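Local atomic coordinates of proline iminopeptidase (PDB entry 3WMR), a protein that acts as an amidohydrolase with a hydrophobic tunnel for polyketide substrates, and is classed as a peptidase that probably releases N-terminal proline. Residues Ser22-Val27 / Arg33-Val38; Gln125-Met130 / Gly240-Trp245; Glu286-Ser291 / Glu301-Val306. All blocks are in the same frame, centred on the assembly; numbering follows the deposited sequence.

Interaction 1: Ser22-Val27 / Arg33-Val38; sequences SAKGTV and RTWYRV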
loop_
_atom_site.group_PDB
_atom_site.type_symbol
_atom_site.label_atom_id
_atom_site.label_comp_id
_atom_site.label_asym_id
_atom_site.label_seq_id
_atom_site.Cartn_x
_atom_site.Cartn_y
_atom_site.Cartn_z
ATOM N N SER A 22 -14.185 8.780 -14.327
ATOM C CA SER A 22 -15.394 9.580 -14.437
ATOM C C SER A 22 -15.189 10.979 -13.853
ATOM O O SER A 22 -15.989 11.874 -14.107
ATOM C CB SER A 22 -16.578 8.875 -13.757
ATOM O OG SER A 22 -16.530 9.002 -12.339
ATOM N N ALA A 23 -14.125 11.159 -13.074
ATOM C CA ALA A 23 -13.768 12.464 -12.516
ATOM C C ALA A 23 -12.338 12.444 -11.963
ATOM O O ALA A 23 -11.851 11.402 -11.521
ATOM C CB ALA A 23 -14.753 12.861 -11.425
ATOM N N LYS A 24 -11.665 13.593 -12.012
ATOM C CA LYS A 24 -10.326 13.736 -11.442
ATOM C C LYS A 24 -10.012 15.195 -11.153
ATOM O O LYS A 24 -10.610 16.094 -11.734
ATOM C CB LYS A 24 -9.272 13.159 -12.378
ATOM C CG LYS A 24 -9.104 13.929 -13.678
ATOM C CD LYS A 24 -7.939 13.402 -14.503
ATOM C CE LYS A 24 -8.148 11.947 -14.890
ATOM N NZ LYS A 24 -7.232 11.496 -15.975
ATOM N N GLY A 25 -9.054 15.426 -10.268
ATOM C CA GLY A 25 -8.681 16.777 -9.880
ATOM C C GLY A 25 -7.993 16.757 -8.540
ATOM O O GLY A 25 -7.398 15.744 -8.162
ATOM N N THR A 26 -8.061 17.876 -7.827
ATOM C CA THR A 26 -7.547 17.942 -6.467
ATOM C C THR A 26 -8.605 18.468 -5.522
ATOM O O THR A 26 -9.587 19.069 -5.943
ATOM C CB THR A 26 -6.295 18.842 -6.342
ATOM O OG1 THR A 26 -6.634 20.204 -6.643
ATOM C CG2 THR A 26 -5.189 18.362 -7.269
ATOM N N VAL A 27 -8.390 18.233 -4.237
ATOM C CA VAL A 27 -9.195 18.845 -3.197
ATOM C C VAL A 27 -8.236 19.572 -2.256
ATOM O O VAL A 27 -7.085 19.156 -2.108
ATOM C CB VAL A 27 -10.062 17.798 -2.451
ATOM C CG1 VAL A 27 -10.940 17.039 -3.443
ATOM C CG2 VAL A 27 -9.209 16.820 -1.650
ATOM N N ARG A 33 -2.714 20.586 -1.590
ATOM C CA ARG A 33 -3.681 19.914 -2.463
ATOM C C ARG A 33 -3.475 18.391 -2.452
ATOM O O ARG A 33 -2.333 17.917 -2.459
ATOM C CB ARG A 33 -3.524 20.405 -3.904
ATOM C CG ARG A 33 -3.493 21.919 -4.087
ATOM C CD ARG A 33 -4.820 22.582 -3.761
ATOM N NE ARG A 33 -5.906 22.064 -4.591
ATOM C CZ ARG A 33 -7.172 22.455 -4.506
ATOM N NH1 ARG A 33 -7.531 23.394 -3.638
ATOM N NH2 ARG A 33 -8.087 21.905 -5.295
ATOM N N THR A 34 -4.577 17.639 -2.460
ATOM C CA THR A 34 -4.548 16.177 -2.605
ATOM C C THR A 34 -5.200 15.800 -3.924
ATOM O O THR A 34 -6.352 16.154 -4.156
ATOM C CB THR A 34 -5.329 15.474 -1.476
ATOM O OG1 THR A 34 -4.741 15.786 -0.212
ATOM C CG2 THR A 34 -5.339 13.956 -1.667
ATOM N N TRP A 35 -4.481 15.062 -4.765
ATOM C CA TRP A 35 -4.976 14.644 -6.078
ATOM C C TRP A 35 -5.713 13.313 -6.013
ATOM O O TRP A 35 -5.251 12.368 -5.361
ATOM C CB TRP A 35 -3.823 14.508 -7.072
ATOM C CG TRP A 35 -4.272 14.218 -8.479
ATOM C CD1 TRP A 35 -4.554 15.141 -9.463
ATOM C CD2 TRP A 35 -4.505 12.928 -9.062
ATOM N NE1 TRP A 35 -4.956 14.497 -10.613
ATOM C CE2 TRP A 35 -4.925 13.141 -10.398
ATOM C CE3 TRP A 35 -4.400 11.614 -8.588
ATOM C CZ2 TRP A 35 -5.244 12.086 -11.260
ATOM C CZ3 TRP A 35 -4.713 10.570 -9.443
ATOM C CH2 TRP A 35 -5.138 10.813 -10.770
ATOM N N TYR A 36 -6.831 13.234 -6.736
ATOM C CA TYR A 36 -7.698 12.049 -6.740
ATOM C C TYR A 36 -8.245 11.747 -8.131
ATOM O O TYR A 36 -8.157 12.554 -9.058
ATOM C CB TYR A 36 -8.883 12.256 -5.785
ATOM C CG TYR A 36 -9.921 13.197 -6.365
ATOM C CD1 TYR A 36 -9.798 14.574 -6.206
ATOM C CD2 TYR A 36 -10.996 12.714 -7.112
ATOM C CE1 TYR A 36 -10.720 15.448 -6.759
ATOM C CE2 TYR A 36 -11.923 13.580 -7.670
ATOM C CZ TYR A 36 -11.776 14.946 -7.488
ATOM O OH TYR A 36 -12.682 15.822 -8.020
ATOM N N ARG A 37 -8.870 10.587 -8.240
ATOM C CA ARG A 37 -9.542 10.161 -9.461
ATOM C C ARG A 37 -10.649 9.153 -9.093
ATOM O O ARG A 37 -10.413 8.226 -8.304
ATOM C CB ARG A 37 -8.492 9.552 -10.400
ATOM C CG ARG A 37 -8.942 8.365 -11.224
ATOM C CD ARG A 37 -7.879 7.287 -11.300
ATOM N NE ARG A 37 -7.399 7.096 -12.661
ATOM C CZ ARG A 37 -8.000 6.368 -13.601
ATOM N NH1 ARG A 37 -9.138 5.729 -13.371
ATOM N NH2 ARG A 37 -7.442 6.279 -14.795
ATOM N N VAL A 38 -11.842 9.333 -9.657
ATOM C CA VAL A 38 -12.943 8.386 -9.482
ATOM C C VAL A 38 -13.187 7.632 -10.781
ATOM O O VAL A 38 -13.200 8.230 -11.875
ATOM C CB VAL A 38 -14.254 9.089 -9.072
ATOM C CG1 VAL A 38 -15.361 8.066 -8.867
ATOM C CG2 VAL A 38 -14.053 9.931 -7.815
#

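Interaction 2: Gln125-Met130 / Gly240-Trp245; sequences QSWGGM and GTLRDW. With P4G (1-ethoxy-2-(2-ethoxyethoxy)ethane), chain E.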
loop_
_atom_site.group_PDB
_atom_site.type_symbol
_atom_site.label_atom_id
_atom_site.label_comp_id
_atom_site.label_asym_id
_atom_site.label_seq_id
_atom_site.Cartn_x
_atom_site.Cartn_y
_atom_site.Cartn_z
ATOM N N GLN A 125 -3.017 -1.094 0.392
ATOM C CA GLN A 125 -1.955 -1.959 -0.113
ATOM C C GLN A 125 -0.612 -1.543 0.471
ATOM O O GLN A 125 -0.269 -0.377 0.382
ATOM C CB GLN A 125 -1.935 -1.859 -1.647
ATOM C CG GLN A 125 -1.328 -3.062 -2.335
ATOM C CD GLN A 125 0.172 -3.001 -2.435
ATOM O OE1 GLN A 125 0.772 -1.954 -2.242
ATOM N NE2 GLN A 125 0.790 -4.131 -2.777
ATOM N N SER A 126 0.121 -2.471 1.104
ATOM C CA SER A 126 1.447 -2.167 1.687
ATOM C C SER A 126 1.266 -1.206 2.864
ATOM O O SER A 126 0.368 -1.418 3.686
ATOM C CB SER A 126 2.425 -1.644 0.589
ATOM O OG SER A 126 3.543 -0.889 1.064
ATOM N N TRP A 127 2.098 -0.178 2.961
ATOM C CA TRP A 127 1.875 0.921 3.915
ATOM C C TRP A 127 0.406 1.350 4.042
ATOM O O TRP A 127 -0.079 1.627 5.150
ATOM C CB TRP A 127 2.783 2.134 3.575
ATOM C CG TRP A 127 2.123 3.476 3.717
ATOM C CD1 TRP A 127 1.552 4.211 2.743
ATOM C CD2 TRP A 127 1.941 4.206 4.934
ATOM N NE1 TRP A 127 1.020 5.362 3.262
ATOM C CE2 TRP A 127 1.272 5.397 4.608
ATOM C CE3 TRP A 127 2.309 3.975 6.261
ATOM C CZ2 TRP A 127 0.933 6.355 5.569
ATOM C CZ3 TRP A 127 1.978 4.931 7.230
ATOM C CH2 TRP A 127 1.300 6.109 6.870
ATOM N N GLY A 128 -0.289 1.440 2.917
ATOM C CA GLY A 128 -1.688 1.831 2.875
ATOM C C GLY A 128 -2.604 0.941 3.697
ATOM O O GLY A 128 -3.618 1.402 4.220
ATOM N N GLY A 129 -2.251 -0.335 3.810
ATOM C CA GLY A 129 -2.980 -1.266 4.649
ATOM C C GLY A 129 -2.741 -0.966 6.124
ATOM O O GLY A 129 -3.611 -1.222 6.960
ATOM N N MET A 130 -1.560 -0.447 6.440
ATOM C CA MET A 130 -1.229 -0.058 7.823
ATOM C C MET A 130 -1.970 1.220 8.208
ATOM O O MET A 130 -2.533 1.326 9.323
ATOM C CB MET A 130 0.291 0.107 8.014
ATOM C CG MET A 130 1.091 -1.148 7.690
ATOM S SD MET A 130 2.869 -0.992 7.930
ATOM C CE MET A 130 3.023 -1.334 9.690
ATOM N N GLY A 240 14.080 4.168 7.307
ATOM C CA GLY A 240 13.420 5.451 7.486
ATOM C C GLY A 240 12.716 5.480 8.828
ATOM O O GLY A 240 12.874 4.561 9.627
ATOM N N THR A 241 11.935 6.532 9.058
ATOM C CA THR A 241 11.292 6.770 10.351
ATOM C C THR A 241 10.218 5.748 10.738
ATOM O O THR A 241 9.854 5.687 11.899
ATOM C CB THR A 241 10.651 8.172 10.416
ATOM O OG1 THR A 241 9.716 8.322 9.350
ATOM C CG2 THR A 241 11.711 9.262 10.321
ATOM N N LEU A 242 9.728 4.930 9.805
ATOM C CA LEU A 242 8.756 3.888 10.177
ATOM C C LEU A 242 9.386 2.560 10.589
ATOM O O LEU A 242 8.688 1.595 10.870
ATOM C CB LEU A 242 7.713 3.670 9.069
ATOM C CG LEU A 242 6.816 4.876 8.740
ATOM C CD1 LEU A 242 5.819 4.499 7.658
ATOM C CD2 LEU A 242 6.085 5.446 9.967
ATOM N N ARG A 243 10.707 2.543 10.655
ATOM C CA ARG A 243 11.494 1.350 10.967
ATOM C C ARG A 243 11.011 0.506 12.151
ATOM O O ARG A 243 11.026 -0.728 12.082
ATOM C CB ARG A 243 12.940 1.792 11.224
ATOM C CG ARG A 243 13.883 0.701 11.651
ATOM C CD ARG A 243 15.289 1.253 11.729
ATOM N NE ARG A 243 16.220 0.230 12.200
ATOM C CZ ARG A 243 16.810 -0.691 11.435
ATOM N NH1 ARG A 243 16.597 -0.754 10.108
ATOM N NH2 ARG A 243 17.640 -1.559 12.014
ATOM N N ASP A 244 10.616 1.162 13.240
ATOM C CA ASP A 244 10.171 0.450 14.442
ATOM C C ASP A 244 8.644 0.408 14.573
ATOM O O ASP A 244 8.107 -0.070 15.570
ATOM C CB ASP A 244 10.812 1.100 15.686
ATOM C CG ASP A 244 12.320 0.841 15.767
ATOM O OD1 ASP A 244 12.722 -0.345 15.737
ATOM O OD2 ASP A 244 13.114 1.806 15.852
ATOM N N TRP A 245 7.934 0.887 13.563
ATOM C CA TRP A 245 6.507 1.129 13.719
ATOM C C TRP A 245 5.638 -0.136 13.600
ATOM O O TRP A 245 5.824 -0.965 12.700
ATOM C CB TRP A 245 6.074 2.177 12.706
ATOM C CG TRP A 245 4.661 2.618 12.845
ATOM C CD1 TRP A 245 4.056 3.118 13.968
ATOM C CD2 TRP A 245 3.676 2.632 11.813
ATOM N NE1 TRP A 245 2.750 3.432 13.698
ATOM C CE2 TRP A 245 2.487 3.138 12.382
ATOM C CE3 TRP A 245 3.680 2.260 10.459
ATOM C CZ2 TRP A 245 1.318 3.290 11.648
ATOM C CZ3 TRP A 245 2.515 2.408 9.727
ATOM C CH2 TRP A 245 1.346 2.913 10.324
HETATM C C8 P4G E . 7.146 5.631 14.076
HETATM C C7 P4G E . 6.086 5.903 15.121
HETATM O O4 P4G E . 5.038 6.748 14.616
HETATM C C6 P4G E . 4.070 7.085 15.625
HETATM C C5 P4G E . 2.770 7.639 15.031
HETATM O O3 P4G E . 1.735 6.654 15.091
HETATM C C4 P4G E . 0.401 7.165 15.069
HETATM C C3 P4G E . -0.591 6.009 14.893
HETATM O O2 P4G E . 0.030 4.731 15.139
HETATM C C2 P4G E . -0.775 3.829 15.907
HETATM C C1 P4G E . -0.017 2.539 16.142
#

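Interaction 3: Glu286-Ser291 / Glu301-Val306; sequences EVLENS and ERFHEV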
loop_
_atom_site.group_PDB
_atom_site.type_symbol
_atom_site.label_atom_id
_atom_site.label_comp_id
_atom_site.label_asym_id
_atom_site.label_seq_id
_atom_site.Cartn_x
_atom_site.Cartn_y
_atom_site.Cartn_z
ATOM N N GLU A 286 -6.692 -14.647 2.650
ATOM C CA GLU A 286 -6.599 -15.111 1.270
ATOM C C GLU A 286 -5.158 -15.034 0.810
ATOM O O GLU A 286 -4.511 -14.001 0.995
ATOM C CB GLU A 286 -7.454 -14.229 0.355
ATOM C CG GLU A 286 -8.941 -14.324 0.602
ATOM C CD GLU A 286 -9.550 -15.639 0.127
ATOM O OE1 GLU A 286 -8.864 -16.448 -0.536
ATOM O OE2 GLU A 286 -10.740 -15.844 0.427
ATOM N N VAL A 287 -4.672 -16.121 0.208
ATOM C CA VAL A 287 -3.325 -16.182 -0.351
ATOM C C VAL A 287 -3.430 -16.477 -1.839
ATOM O O VAL A 287 -4.062 -17.443 -2.239
ATOM C CB VAL A 287 -2.479 -17.272 0.330
ATOM C CG1 VAL A 287 -1.052 -17.263 -0.204
ATOM C CG2 VAL A 287 -2.468 -17.074 1.845
ATOM N N LEU A 288 -2.854 -15.611 -2.656
ATOM C CA LEU A 288 -2.842 -15.819 -4.084
ATOM C C LEU A 288 -1.538 -16.533 -4.431
ATOM O O LEU A 288 -0.430 -15.986 -4.314
ATOM C CB LEU A 288 -3.042 -14.506 -4.825
ATOM C CG LEU A 288 -4.520 -14.076 -4.804
ATOM C CD1 LEU A 288 -4.966 -13.664 -3.405
ATOM C CD2 LEU A 288 -4.794 -12.951 -5.791
ATOM N N GLU A 289 -1.699 -17.783 -4.841
ATOM C CA GLU A 289 -0.597 -18.745 -4.886
ATOM C C GLU A 289 0.458 -18.470 -5.944
ATOM O O GLU A 289 1.565 -18.980 -5.840
ATOM C CB GLU A 289 -1.153 -20.162 -5.062
ATOM C CG GLU A 289 -2.058 -20.634 -3.928
ATOM C CD GLU A 289 -1.366 -20.708 -2.569
ATOM O OE1 GLU A 289 -0.121 -20.629 -2.494
ATOM O OE2 GLU A 289 -2.082 -20.847 -1.551
ATOM N N ASN A 290 0.135 -17.660 -6.945
ATOM C CA ASN A 290 1.112 -17.294 -7.970
ATOM C C ASN A 290 1.432 -15.806 -7.970
ATOM O O ASN A 290 1.843 -15.242 -8.996
ATOM C CB ASN A 290 0.622 -17.749 -9.337
ATOM C CG ASN A 290 0.352 -19.242 -9.385
ATOM O OD1 ASN A 290 1.036 -20.036 -8.729
ATOM N ND2 ASN A 290 -0.651 -19.627 -10.148
ATOM N N SER A 291 1.282 -15.182 -6.798
ATOM C CA SER A 291 1.522 -13.757 -6.639
ATOM C C SER A 291 2.582 -13.526 -5.554
ATOM O O SER A 291 2.820 -14.382 -4.695
ATOM C CB SER A 291 0.233 -13.015 -6.247
ATOM O OG SER A 291 -0.779 -13.070 -7.241
ATOM N N GLU A 301 -7.104 -11.750 -12.722
ATOM C CA GLU A 301 -8.468 -12.276 -12.652
ATOM C C GLU A 301 -8.789 -12.841 -11.276
ATOM O O GLU A 301 -9.856 -12.580 -10.744
ATOM C CB GLU A 301 -8.679 -13.345 -13.722
ATOM C CG GLU A 301 -8.528 -12.793 -15.128
ATOM C CD GLU A 301 -8.052 -13.823 -16.130
ATOM O OE1 GLU A 301 -8.569 -13.803 -17.264
ATOM O OE2 GLU A 301 -7.170 -14.649 -15.793
ATOM N N ARG A 302 -7.867 -13.609 -10.704
ATOM C CA ARG A 302 -8.094 -14.211 -9.385
ATOM C C ARG A 302 -8.210 -13.150 -8.264
ATOM O O ARG A 302 -9.022 -13.283 -7.353
ATOM C CB ARG A 302 -6.989 -15.226 -9.071
ATOM C CG ARG A 302 -7.142 -15.968 -7.745
ATOM C CD ARG A 302 -8.463 -16.710 -7.664
ATOM N NE ARG A 302 -8.788 -17.128 -6.296
ATOM C CZ ARG A 302 -10.008 -17.477 -5.886
ATOM N NH1 ARG A 302 -11.046 -17.461 -6.722
ATOM N NH2 ARG A 302 -10.197 -17.837 -4.625
ATOM N N PHE A 303 -7.395 -12.104 -8.354
ATOM C CA PHE A 303 -7.485 -10.988 -7.439
ATOM C C PHE A 303 -8.858 -10.306 -7.531
ATOM O O PHE A 303 -9.509 -10.023 -6.502
ATOM C CB PHE A 303 -6.359 -9.987 -7.709
ATOM C CG PHE A 303 -6.461 -8.745 -6.888
ATOM C CD1 PHE A 303 -5.807 -8.649 -5.669
ATOM C CD2 PHE A 303 -7.234 -7.683 -7.320
ATOM C CE1 PHE A 303 -5.917 -7.510 -4.900
ATOM C CE2 PHE A 303 -7.340 -6.539 -6.566
ATOM C CZ PHE A 303 -6.680 -6.454 -5.348
ATOM N N HIS A 304 -9.285 -10.036 -8.760
ATOM C CA HIS A 304 -10.607 -9.482 -9.028
ATOM C C HIS A 304 -11.713 -10.338 -8.411
ATOM O O HIS A 304 -12.553 -9.814 -7.691
ATOM C CB HIS A 304 -10.831 -9.340 -10.536
ATOM C CG HIS A 304 -12.202 -8.876 -10.899
ATOM N ND1 HIS A 304 -12.500 -7.552 -11.142
ATOM C CD2 HIS A 304 -13.357 -9.561 -11.072
ATOM C CE1 HIS A 304 -13.779 -7.442 -11.446
ATOM N NE2 HIS A 304 -14.323 -8.645 -11.404
ATOM N N GLU A 305 -11.713 -11.643 -8.703
ATOM C CA GLU A 305 -12.692 -12.569 -8.129
ATOM C C GLU A 305 -12.705 -12.523 -6.594
ATOM O O GLU A 305 -13.767 -12.532 -5.971
ATOM C CB GLU A 305 -12.417 -14.010 -8.573
ATOM C CG GLU A 305 -12.752 -14.309 -10.029
ATOM C CD GLU A 305 -12.263 -15.682 -10.490
ATOM O OE1 GLU A 305 -11.600 -16.399 -9.698
ATOM O OE2 GLU A 305 -12.538 -16.045 -11.660
ATOM N N VAL A 306 -11.524 -12.487 -5.989
ATOM C CA VAL A 306 -11.425 -12.510 -4.530
ATOM C C VAL A 306 -12.012 -11.228 -3.955
ATOM O O VAL A 306 -12.830 -11.275 -3.052
ATOM C CB VAL A 306 -9.979 -12.722 -4.058
ATOM C CG1 VAL A 306 -9.848 -12.463 -2.554
ATOM C CG2 VAL A 306 -9.536 -14.138 -4.376
#

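Interaction 1: Ser22-Val27 / Arg33-Val38
Ala-23 to Val-27 pair antiparallel with Thr-34 to Val-38, their strand axes 4.5 Å apart and 155° from parallel. Regular bonds link Ala-23 with Val-38, Gly-25 with Tyr-36 and Val-27 with Thr-34. Before this run the register slips: Val-38 O accepts from both Ser-22 N, at 2.7 Å, and Ala-23 N, a classic beta bulge.

Side chains alternate. Lys-24, Thr-26, Trp-35 and Arg-37 lie on one face, and Ala-23, Val-27, Thr-34, Tyr-36 and Val-38 on the other. Two arginine nitrogens grip one hydroxyl oxygen: Arg-33 NH2 comes to 2.6 Å from Thr-26 OG1, and NE bonds to the same atom, so that the guanidinium takes the oxygen side-on, in its own plane. Arg-33 curls back through bends at chi2 and chi3 to bring its guanidinium there, and the backbone carbon of Val-27 lies over one face of the group. A valine in place of Thr-26 would probably leave NE and NH2 without that hydroxyl oxygen and the guanidinium freer to turn. The methyl CG2 of Thr-26 meets the edge of the Trp-35 indole, while Gly-25 O sits over an indole face, 3.2 Å from Trp-35 CD1.

On the other face Tyr-36 holds CG between its own N and carbonyl carbon (chi1 75°), tipping the ring over the neighbouring backbone at Gly-25. A glycine suits this place because its backbone angles would jam a CB against the preceding carbonyl. Val-27 CG1 packs 3.7 Å from Tyr-36 CE1, and Val-27 also meets helix 100-113, so a compact branched residue fits between ring and helix. Thr-34 turns its hydroxyl to Glu-106. This is the antiparallel N-terminal beta hairpin that edges the sheet of the alpha/beta hydrolase fold.

Interaction 2: Gln125-Met130 / Gly240-Trp245
Trp-127 and Trp-245 meet through their six-membered rings, Trp-127 CZ3 lying 3.6 Å from Trp-245 CZ3. Their planes stand at 45°, an oblique pairing in which CZ3 of Trp-245 arrives at the edge of the Trp-127 indole, near its plane. With even the nearest CA atoms, such as those of Met-130 and Trp-245, 9.8 Å apart, large side chains are needed to bridge the gap. Trp-245 reaches across because its CG is anti to the backbone N (chi1 -174°).

Met-130 completes the tight part. Its CB touches Trp-245 CZ3 at 3.6 Å, and the bend at chi3 carries the methyl CE to 3.7 Å from Trp-245 CE3. The sulfur lies obliquely off the indole, with SD 4.9 Å from the centroid of the six-membered ring of Trp-245, a Met-aromatic contact suited to a flexible, polarisable chain. Leu-242 fills the angle between the indoles: CD1 rests 3.8 Å from Trp-127 CE3, and CD2 lies over a face of Trp-245. The one polar atom of the Trp-127 ring, NE1, is satisfied by Gln-81.

The opposite end of the Trp-245 indole is held more loosely. NE1 makes only a weak hydrogen bond, 3.3 Å to P4G O2, with that ether oxygen near the ring plane, while one ethyl end of the ligand, through C8, comes near Thr-241 O. On the exposed side of the turn Asp-244 forms a salt bridge with Lys-156.

Trp-127 directly follows Ser-126, the predicted nucleophile, and its side chain is about 8 Å from that of His-293, another predicted active-site residue, so the cluster lies close to the probable catalytic centre and, by its bound polyether, may line part of the hydrophobic tunnel. Ser-126, with its positive phi of 67°, and the small Gly-128 match the nucleophile elbow, the tight strand-to-helix turn of alpha/beta hydrolases.

Interaction 3: Glu286-Ser291 / Glu301-Val306
Arg-302, whose CG lies alongside Leu-288, makes the one side-chain salt bridge within the two segments: its NH1 donates to Glu-305 OE1 at 3.2 Å, one turn along the same helix. The carboxylate oxygen lies near the guanidinium plane and receives the N-H on its anti side, at a fairly straight 155°. Val-306 CG2 sits 3.5 Å above one face of the Arg-302 guanidinium, toward its rim, so bond and methyl together probably limit the rotation of this exposed group. Across the contact, Glu-286 OE1 is 4.5 Å from Arg-302 NH2, too far for a salt bridge, though the opposite charges would probably still attract.

The join itself is apolar. Glu-286 lays its methylene CG 3.8 Å from Val-306 CG1, and its bend at chi2 (-72°) turns the carboxylate off toward the arginine; a residue with both a greasy stem and a charged end fits this border of core and surface. Deeper in, Leu-288 pushes its CD2 against the helix backbone, 3.7 Å from Phe-303 CA; the same methyl touches Phe-303 CB at 3.9 Å and lies near the plane of the ring, at its edge. Phe-303 sends that ring onward to Met-66 and Pro-295, while Val-306 also packs on Met-259 and Leu-261 of the adjoining strand.

Strand and helix run nearly antiparallel, at 167°, with axes 10.0 Å apart. Between them the chain passes through His-293, a predicted active-site residue. This is the last strand and C-terminal helix of an alpha/beta hydrolase, the helix packed against the sheet.

Interactions 1 and 3 belong to opposite edges of one sheet, their centres about 29 Å apart: 22-27 lies on one outermost strand and 286-291 on the other. Interaction 2 is more central, holding the helix start after an inner strand against a loop, and shares no element with either. Chemistry follows place. The partly buried strand pair of interaction 1 depends on backbone hydrogen bonds; the buried interaction 2 joins its segments through aromatic, sulfur and aliphatic contacts without a hydrogen bond between them; interaction 3 pairs aliphatic packing with charged groups at its exposed side. Only interaction 2 contains a predicted catalytic residue, though its nearest atoms are about 7 Å from interaction 3.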